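Side-chain contacts in lipoate-protein ligase 1 (Plasmodium falciparum, PDB 5T8U), which belongs to the lipoyl protein ligase A/B family and holds lipoic acid in a pocket beside the central sheet of its catalytic domain: residues S118-I123 and F163-T168; N142-T145 and C151-S154. One frame throughout, in Å; residues are numbered along the deposited sequence.

How the contacts relate
Contact 1 turns His-165 of strand 162-170 to helix 117-132, and contact 2 pairs 142-145 with 151-154 in the hairpin of strands 143-145 and 150-159, whose second strand runs beside 162-170. Together they illustrate how one sheet can carry a helix on one face and a ligand on the other. Their centres lie about 10 Å apart. His-165 NE2 sits 3.0 Å from Ser-154 OG, a probable hydrogen bond, while Thr-168 N and Gly-153 O, 2.9 Å apart, probably form a backbone bond. Both contacts reach lipoic acid: His-166, Gly-167 and Thr-168 meet its ring end, and Asn-142, Gly-153 and Ser-154 its chain and carboxylate end.

Contact 1: S118-I123 and F163-T168; sequences SSNFLI and FLHHGT. With LPA (lipoic acid), chain C.
Asn-120, on the inward side of helix 117-132, reaches His-165 with its amide nitrogen. ND2 of Asn-120 donates to ND1 of His-165 over 3.3 Å, and the bond is nearly straight. The acceptor lies close to the amide plane, whereas the donor stands 31° out of the imidazole plane. Amide and imidazole run alongside each other in opposite senses. The other end of the amide, OD1, is hydrogen-bonded to Asn-116, which helps fix its flip. One residue on, Phe-121 offers a face of its ring: CE1 of His-165 lies 3.5 Å from CE2 of Phe-121, toward the rim, with the ring planes at an oblique 52°. On the strand, CG of His-165 is anti to the backbone N (chi1 167°), which carries the imidazole out between Asn-120 and Phe-121. His-166, the next residue, belongs to the other face, where its ND1 comes within 3.2 Å of C8 of lipoic acid, met at the ring edge. With ND1 of His-165 accepting from Asn-120 and NE2 bonded to Ser-154, both nitrogens of this buried ring are satisfied, consistent with a neutral imidazole protonated at NE2.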
loop_
_atom_site.group_PDB
_atom_site.type_symbol
_atom_site.label_atom_id
_atom_site.label_comp_id
_atom_site.label_asym_id
_atom_site.label_seq_id
_atom_site.Cartn_x
_atom_site.Cartn_y
_atom_site.Cartn_z
ATOM N N SER A 118 12.738 -0.293 6.628
ATOM C CA SER A 118 14.116 0.043 6.291
ATOM C C SER A 118 14.841 -1.146 5.672
ATOM O O SER A 118 15.519 -1.011 4.649
ATOM C CB SER A 118 14.850 0.535 7.540
ATOM O OG SER A 118 14.229 1.696 8.067
ATOM N N SER A 119 14.704 -2.327 6.279
ATOM C CA SER A 119 15.379 -3.509 5.748
ATOM C C SER A 119 14.904 -3.829 4.337
ATOM O O SER A 119 15.718 -4.125 3.456
ATOM C CB SER A 119 15.160 -4.703 6.676
ATOM O OG SER A 119 15.991 -4.617 7.820
ATOM N N ASN A 120 13.591 -3.777 4.099
ATOM C CA ASN A 120 13.072 -4.013 2.755
ATOM C C ASN A 120 13.710 -3.056 1.753
ATOM O O ASN A 120 14.225 -3.475 0.706
ATOM C CB ASN A 120 11.549 -3.862 2.750
ATOM C CG ASN A 120 10.864 -4.802 3.728
ATOM O OD1 ASN A 120 11.467 -5.756 4.218
ATOM N ND2 ASN A 120 9.595 -4.537 4.013
ATOM N N PHE A 121 13.694 -1.757 2.069
ATOM C CA PHE A 121 14.334 -0.781 1.194
ATOM C C PHE A 121 15.813 -1.086 1.002
ATOM O O PHE A 121 16.377 -0.775 -0.052
ATOM C CB PHE A 121 14.156 0.632 1.753
ATOM C CG PHE A 121 12.814 1.242 1.454
ATOM C CD1 PHE A 121 12.415 1.455 0.145
ATOM C CD2 PHE A 121 11.962 1.623 2.478
ATOM C CE1 PHE A 121 11.185 2.020 -0.139
ATOM C CE2 PHE A 121 10.729 2.193 2.201
ATOM C CZ PHE A 121 10.341 2.392 0.890
ATOM N N LEU A 122 16.460 -1.692 2.000
ATOM C CA LEU A 122 17.865 -2.058 1.842
ATOM C C LEU A 122 18.021 -3.233 0.884
ATOM O O LEU A 122 18.989 -3.290 0.119
ATOM C CB LEU A 122 18.485 -2.390 3.199
ATOM C CG LEU A 122 19.959 -2.815 3.160
ATOM C CD1 LEU A 122 20.827 -1.731 2.534
ATOM C CD2 LEU A 122 20.462 -3.159 4.554
ATOM N N ILE A 123 17.088 -4.186 0.919
ATOM C CA ILE A 123 17.108 -5.271 -0.056
ATOM C C ILE A 123 16.970 -4.708 -1.462
ATOM O O ILE A 123 17.705 -5.098 -2.380
ATOM C CB ILE A 123 16.000 -6.296 0.258
ATOM C CG1 ILE A 123 16.275 -6.978 1.602
ATOM C CG2 ILE A 123 15.894 -7.343 -0.858
ATOM C CD1 ILE A 123 15.137 -7.851 2.097
ATOM N N PHE A 163 3.005 -7.254 9.291
ATOM C CA PHE A 163 3.291 -5.940 8.737
ATOM C C PHE A 163 3.447 -6.077 7.230
ATOM O O PHE A 163 4.213 -6.928 6.757
ATOM C CB PHE A 163 4.554 -5.330 9.346
ATOM C CG PHE A 163 5.000 -4.066 8.668
ATOM C CD1 PHE A 163 4.329 -2.873 8.883
ATOM C CD2 PHE A 163 6.088 -4.072 7.811
ATOM C CE1 PHE A 163 4.737 -1.709 8.257
ATOM C CE2 PHE A 163 6.500 -2.912 7.184
ATOM C CZ PHE A 163 5.824 -1.730 7.406
ATOM N N LEU A 164 2.722 -5.242 6.488
ATOM C CA LEU A 164 2.682 -5.302 5.032
ATOM C C LEU A 164 3.235 -4.003 4.465
ATOM O O LEU A 164 2.659 -2.932 4.682
ATOM C CB LEU A 164 1.255 -5.545 4.536
ATOM C CG LEU A 164 1.054 -5.682 3.021
ATOM C CD1 LEU A 164 -0.109 -6.612 2.721
ATOM C CD2 LEU A 164 0.804 -4.336 2.367
ATOM N N HIS A 165 4.345 -4.105 3.738
ATOM C CA HIS A 165 4.966 -2.981 3.039
ATOM C C HIS A 165 4.949 -3.322 1.552
ATOM O O HIS A 165 5.799 -4.080 1.076
ATOM C CB HIS A 165 6.388 -2.743 3.551
ATOM C CG HIS A 165 7.212 -1.832 2.691
ATOM N ND1 HIS A 165 8.565 -1.655 2.884
ATOM C CD2 HIS A 165 6.879 -1.043 1.641
ATOM C CE1 HIS A 165 9.029 -0.803 1.988
ATOM N NE2 HIS A 165 8.026 -0.418 1.221
ATOM N N HIS A 166 3.994 -2.758 0.812
ATOM C CA HIS A 166 3.862 -3.037 -0.612
ATOM C C HIS A 166 4.039 -1.748 -1.400
ATOM O O HIS A 166 3.433 -0.721 -1.072
ATOM C CB HIS A 166 2.514 -3.698 -0.932
ATOM C CG HIS A 166 1.366 -2.743 -1.045
ATOM N ND1 HIS A 166 0.920 -2.258 -2.255
ATOM C CD2 HIS A 166 0.561 -2.200 -0.103
ATOM C CE1 HIS A 166 -0.105 -1.449 -2.053
ATOM N NE2 HIS A 166 -0.345 -1.398 -0.755
ATOM N N GLY A 167 4.884 -1.808 -2.430
ATOM C CA GLY A 167 5.218 -0.646 -3.225
ATOM C C GLY A 167 5.395 -1.012 -4.685
ATOM O O GLY A 167 5.311 -2.182 -5.070
ATOM N N THR A 168 5.655 0.015 -5.490
ATOM C CA THR A 168 5.800 -0.120 -6.930
ATOM C C THR A 168 7.212 0.265 -7.345
ATOM O O THR A 168 7.792 1.215 -6.806
ATOM C CB THR A 168 4.788 0.759 -7.675
ATOM O OG1 THR A 168 4.941 0.582 -9.089
ATOM C CG2 THR A 168 4.987 2.229 -7.329
HETATM C C1 LPA C . 2.700 6.744 -2.954
HETATM O O1 LPA C . 3.491 7.243 -3.796
HETATM C C2 LPA C . 2.730 5.243 -2.676
HETATM O O2 LPA C . 1.886 7.483 -2.339
HETATM C C3 LPA C . 2.218 4.497 -3.905
HETATM C C4 LPA C . 1.896 3.049 -3.542
HETATM C C5 LPA C . 1.109 2.419 -4.689
HETATM C C6 LPA C . 0.683 1.125 -4.352
HETATM S S6 LPA C . -0.516 0.729 -5.234
HETATM C C7 LPA C . 2.111 -0.191 -4.727
HETATM C C8 LPA C . 1.438 -1.515 -5.308
HETATM S S8 LPA C . -0.355 -1.174 -5.466
#

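Contact 2: N142-T145 and C151-S154; sequences NDIT and CSGS. With LPA (lipoic acid), chain C.
Asn-142 and Ser-154 meet through their backbones at the open end of this antiparallel hairpin, where Ser-154 N donates to Asn-142 O over 2.7 Å. At the turn end Ile-144 O takes a 2.9 Å bond from Cys-151 N and a weak one from Ser-152 N. Two residues, Cys-151 and Ser-152, thus stand against the single Ile-144, a classic beta bulge, and Ile-144 N returns a weak bond to Ser-152 O. Where Asp-143 and Gly-153 form the non-hydrogen-bonded pair, CA-H...O contacts run from Gly-153 to Asn-142 O and from Asp-143 to Ser-152 O.

Ile-144 carries the side-chain packing. Its chi1 of -54° sets CG1 beside the backbone N, and the extended chi2 (172°) sends CD1 on against the CB-OG end of Ser-152, with CD1 3.6 Å from Ser-152 OG; CG2 of Ile-144 meets Cys-151 SG at 4.0 Å.

Near the ligand, one side chain and two carbonyls meet lipoic acid. ND2 of Asn-142 makes a weak, 3.4 Å bond to Ser-154 O and lies 3.7 Å from C1, the carboxylate carbon of lipoic acid. Ser-154 O itself comes within 3.0 Å of C2, and Gly-153 O borders C4. The hairpin therefore lines the pocket partly with backbone oxygens.

Ile-144 and Ser-152 share one sheet face; there helix 117-132 covers Ile-144 with Phe-121, Ile-124 and Leu-125. Ser-152 OG bonds to Thr-168 O of strand 162-170 on one flank of the hairpin, and strand 137-138 pairs with Thr-145 on the other.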
loop_
_atom_site.group_PDB
_atom_site.type_symbol
_atom_site.label_atom_id
_atom_site.label_comp_id
_atom_site.label_asym_id
_atom_site.label_seq_id
_atom_site.Cartn_x
_atom_site.Cartn_y
_atom_site.Cartn_z
ATOM N N ASN A 142 8.637 6.357 2.129
ATOM C CA ASN A 142 7.924 5.533 1.161
ATOM C C ASN A 142 8.405 5.682 -0.279
ATOM O O ASN A 142 7.752 5.144 -1.183
ATOM C CB ASN A 142 6.428 5.861 1.206
ATOM C CG ASN A 142 6.118 7.229 0.630
ATOM O OD1 ASN A 142 6.762 8.221 0.975
ATOM N ND2 ASN A 142 5.138 7.286 -0.266
ATOM N N ASP A 143 9.507 6.382 -0.537
ATOM C CA ASP A 143 9.930 6.662 -1.903
ATOM C C ASP A 143 11.394 6.301 -2.108
ATOM O O ASP A 143 12.206 6.361 -1.181
ATOM C CB ASP A 143 9.718 8.136 -2.260
ATOM C CG ASP A 143 8.265 8.463 -2.524
ATOM O OD1 ASP A 143 7.409 7.586 -2.280
ATOM O OD2 ASP A 143 7.979 9.588 -2.983
ATOM N N ILE A 144 11.715 5.927 -3.345
ATOM C CA ILE A 144 13.083 5.666 -3.774
ATOM C C ILE A 144 13.373 6.561 -4.969
ATOM O O ILE A 144 12.619 6.557 -5.951
ATOM C CB ILE A 144 13.306 4.187 -4.143
ATOM C CG1 ILE A 144 12.871 3.267 -2.998
ATOM C CG2 ILE A 144 14.775 3.944 -4.494
ATOM C CD1 ILE A 144 12.879 1.791 -3.361
ATOM N N THR A 145 14.451 7.330 -4.880
ATOM C CA THR A 145 14.908 8.167 -5.975
ATOM C C THR A 145 16.238 7.649 -6.506
ATOM O O THR A 145 16.984 6.956 -5.809
ATOM C CB THR A 145 15.059 9.627 -5.530
ATOM O OG1 THR A 145 16.068 9.719 -4.516
ATOM C CG2 THR A 145 13.739 10.166 -4.985
ATOM N N CYS A 151 11.386 6.668 -8.586
ATOM C CA CYS A 151 11.335 5.426 -9.344
ATOM C C CYS A 151 10.568 4.327 -8.626
ATOM O O CYS A 151 10.321 3.275 -9.229
ATOM C CB CYS A 151 12.753 4.920 -9.661
ATOM S SG CYS A 151 13.567 4.048 -8.309
ATOM N N SER A 152 10.186 4.536 -7.368
ATOM C CA SER A 152 9.398 3.560 -6.631
ATOM C C SER A 152 8.563 4.286 -5.584
ATOM O O SER A 152 8.958 5.339 -5.077
ATOM C CB SER A 152 10.290 2.502 -5.969
ATOM O OG SER A 152 9.641 1.899 -4.862
ATOM N N GLY A 153 7.403 3.712 -5.269
ATOM C CA GLY A 153 6.502 4.321 -4.304
ATOM C C GLY A 153 5.794 3.299 -3.438
ATOM O O GLY A 153 5.123 2.404 -3.958
ATOM N N SER A 154 5.916 3.428 -2.120
ATOM C CA SER A 154 5.485 2.388 -1.199
ATOM C C SER A 154 4.314 2.842 -0.336
ATOM O O SER A 154 4.012 4.033 -0.219
ATOM C CB SER A 154 6.648 1.958 -0.299
ATOM O OG SER A 154 7.733 1.473 -1.070
HETATM C C1 LPA C . 2.700 6.744 -2.954
HETATM O O1 LPA C . 3.491 7.243 -3.796
HETATM C C2 LPA C . 2.730 5.243 -2.676
HETATM O O2 LPA C . 1.886 7.483 -2.339
HETATM C C3 LPA C . 2.218 4.497 -3.905
HETATM C C4 LPA C . 1.896 3.049 -3.542
HETATM C C5 LPA C . 1.109 2.419 -4.689
HETATM C C6 LPA C . 0.683 1.125 -4.352
HETATM S S6 LPA C . -0.516 0.729 -5.234
HETATM C C7 LPA C . 2.111 -0.191 -4.727
HETATM C C8 LPA C . 1.438 -1.515 -5.308
HETATM S S8 LPA C . -0.355 -1.174 -5.466
#